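Local coordinates for esterase D (Lactobacillus rhamnosus, PDB 3DYI), which probably hydrolyses carboxylic esters, as a member of the alpha/beta-hydrolase fold family, at residues S125-G130 against Y204-A209. Numbering follows the deposited sequence.
Sequences SPILPG and YQLRDA
In this alpha/beta-hydrolase fold, the loop that leaves strand 119-123 packs against helix 202-209 through Leu206, whose isobutyl group leans on Ser125, Pro126 and Ile127. Two backbone carbonyls of the loop face this side chain: Pro126 O lies 3.5 Å from Leu206 CB, and Ser125 O is 3.6 Å from Leu206 CD2. The other methyl, CD1, reaches Ile127 CG1 at 3.8 Å, the two side chains running at a slant to each other. With CG anti to the backbone N (chi1 170°), the branch of Leu206 lies toward the loop, and chi2 of 62° turns it to bring CD2 also within 4.0 Å of Ile127 CG1. Ile127, with a positive phi (72°), is the central residue of a classic gamma turn, closed by Leu128 N donating to Pro126 O at 2.7 Å. Beyond the turn Leu128 spans two residues of the helix: CD1 lies 4.2 Å from Leu206 CA, and CD2 packs against Gln205, 3.4 Å from NE2; the Leu128 and Gln205 side chains cross nearly perpendicularly. Leu180 touches both Leu128 and Leu206, and Leu206 also touches Ile189 of strand 187-192. Ser125 OG hydrogen-bonds to the backbone O of Ser101, the predicted nucleophile. Across the two segments the contact is therefore van der Waals packing, buried around Leu206 and more exposed at Gln205, and it joins the helix to a loop that starts beside the probable catalytic site.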
loop_
_atom_site.group_PDB
_atom_site.type_symbol
_atom_site.label_atom_id
_atom_site.label_comp_id
_atom_site.label_asym_id
_atom_site.label_seq_id
_atom_site.Cartn_x
_atom_site.Cartn_y
_atom_site.Cartn_z
ATOM N N SER A 125 -0.941 -6.488 -3.376
ATOM C CA SER A 125 -0.650 -5.560 -4.467
ATOM C C SER A 125 0.152 -6.264 -5.564
ATOM O O SER A 125 1.384 -6.200 -5.575
ATOM C CB SER A 125 0.104 -4.330 -3.951
ATOM O OG SER A 125 0.174 -3.318 -4.949
ATOM N N PRO A 126 -0.549 -6.959 -6.479
ATOM C CA PRO A 126 0.097 -7.713 -7.563
ATOM C C PRO A 126 0.898 -6.855 -8.559
ATOM O O PRO A 126 1.707 -7.398 -9.313
ATOM C CB PRO A 126 -1.083 -8.396 -8.263
ATOM C CG PRO A 126 -2.192 -8.397 -7.243
ATOM C CD PRO A 126 -2.014 -7.109 -6.515
ATOM N N ILE A 127 0.672 -5.538 -8.547
ATOM C CA ILE A 127 1.371 -4.563 -9.412
ATOM C C ILE A 127 0.938 -4.660 -10.880
ATOM O O ILE A 127 0.446 -3.686 -11.459
ATOM C CB ILE A 127 2.938 -4.635 -9.301
ATOM C CG1 ILE A 127 3.410 -4.632 -7.835
ATOM C CG2 ILE A 127 3.590 -3.509 -10.113
ATOM C CD1 ILE A 127 3.038 -3.391 -7.027
ATOM N N LEU A 128 1.136 -5.830 -11.478
ATOM C CA LEU A 128 0.645 -6.097 -12.828
ATOM C C LEU A 128 -0.872 -5.898 -12.858
ATOM O O LEU A 128 -1.590 -6.491 -12.051
ATOM C CB LEU A 128 1.020 -7.520 -13.259
ATOM C CG LEU A 128 2.484 -7.808 -13.626
ATOM C CD1 LEU A 128 3.440 -7.645 -12.444
ATOM C CD2 LEU A 128 2.591 -9.212 -14.186
ATOM N N PRO A 129 -1.361 -5.017 -13.750
ATOM C CA PRO A 129 -2.800 -4.761 -13.864
ATOM C C PRO A 129 -3.593 -5.961 -14.369
ATOM O O PRO A 129 -3.095 -6.753 -15.167
ATOM C CB PRO A 129 -2.882 -3.621 -14.889
ATOM C CG PRO A 129 -1.523 -3.032 -14.921
ATOM C CD PRO A 129 -0.587 -4.170 -14.673
ATOM N N GLY A 130 -4.823 -6.090 -13.892
ATOM C CA GLY A 130 -5.685 -7.186 -14.300
ATOM C C GLY A 130 -7.109 -6.922 -13.880
ATOM O O GLY A 130 -7.449 -5.807 -13.461
ATOM N N TYR A 204 1.695 -14.092 -8.359
ATOM C CA TYR A 204 2.677 -15.083 -8.818
ATOM C C TYR A 204 3.526 -14.528 -9.954
ATOM O O TYR A 204 4.714 -14.830 -10.060
ATOM C CB TYR A 204 1.998 -16.384 -9.256
ATOM C CG TYR A 204 1.291 -17.108 -8.134
ATOM C CD1 TYR A 204 2.002 -17.914 -7.244
ATOM C CD2 TYR A 204 -0.092 -16.988 -7.964
ATOM C CE1 TYR A 204 1.360 -18.586 -6.209
ATOM C CE2 TYR A 204 -0.746 -17.654 -6.935
ATOM C CZ TYR A 204 -0.011 -18.449 -6.061
ATOM O OH TYR A 204 -0.647 -19.108 -5.040
ATOM N N GLN A 205 2.907 -13.712 -10.799
ATOM C CA GLN A 205 3.621 -13.069 -11.895
ATOM C C GLN A 205 4.568 -11.974 -11.380
ATOM O O GLN A 205 5.674 -11.809 -11.906
ATOM C CB GLN A 205 2.636 -12.549 -12.943
ATOM C CG GLN A 205 1.966 -13.682 -13.724
ATOM C CD GLN A 205 0.843 -13.213 -14.641
ATOM O OE1 GLN A 205 -0.196 -13.870 -14.746
ATOM N NE2 GLN A 205 1.047 -12.081 -15.311
ATOM N N LEU A 206 4.144 -11.253 -10.341
ATOM C CA LEU A 206 5.010 -10.289 -9.657
ATOM C C LEU A 206 6.255 -10.994 -9.121
ATOM O O LEU A 206 7.377 -10.571 -9.392
ATOM C CB LEU A 206 4.266 -9.590 -8.511
ATOM C CG LEU A 206 5.107 -8.733 -7.555
ATOM C CD1 LEU A 206 5.777 -7.559 -8.273
ATOM C CD2 LEU A 206 4.264 -8.232 -6.387
ATOM N N ARG A 207 6.035 -12.076 -8.372
ATOM C CA ARG A 207 7.114 -12.932 -7.872
ATOM C C ARG A 207 8.102 -13.305 -8.982
ATOM O O ARG A 207 9.313 -13.141 -8.824
ATOM C CB ARG A 207 6.520 -14.202 -7.255
ATOM C CG ARG A 207 7.556 -15.199 -6.728
ATOM C CD ARG A 207 6.948 -16.594 -6.549
ATOM N NE ARG A 207 6.520 -17.186 -7.820
ATOM C CZ ARG A 207 5.815 -18.308 -7.930
ATOM N NH1 ARG A 207 5.445 -18.976 -6.843
ATOM N NH2 ARG A 207 5.476 -18.761 -9.133
ATOM N N ASP A 208 7.570 -13.788 -10.104
ATOM C CA ASP A 208 8.394 -14.307 -11.204
ATOM C C ASP A 208 9.122 -13.210 -11.985
ATOM O O ASP A 208 10.136 -13.477 -12.648
ATOM C CB ASP A 208 7.541 -15.161 -12.153
ATOM C CG ASP A 208 7.002 -16.429 -11.492
ATOM O OD1 ASP A 208 7.456 -16.790 -10.389
ATOM O OD2 ASP A 208 6.121 -17.076 -12.095
ATOM N N ALA A 209 8.612 -11.983 -11.897
ATOM C CA ALA A 209 9.225 -10.835 -12.575
ATOM C C ALA A 209 10.436 -10.268 -11.832
ATOM O O ALA A 209 11.256 -9.557 -12.421
ATOM C CB ALA A 209 8.194 -9.740 -12.799
#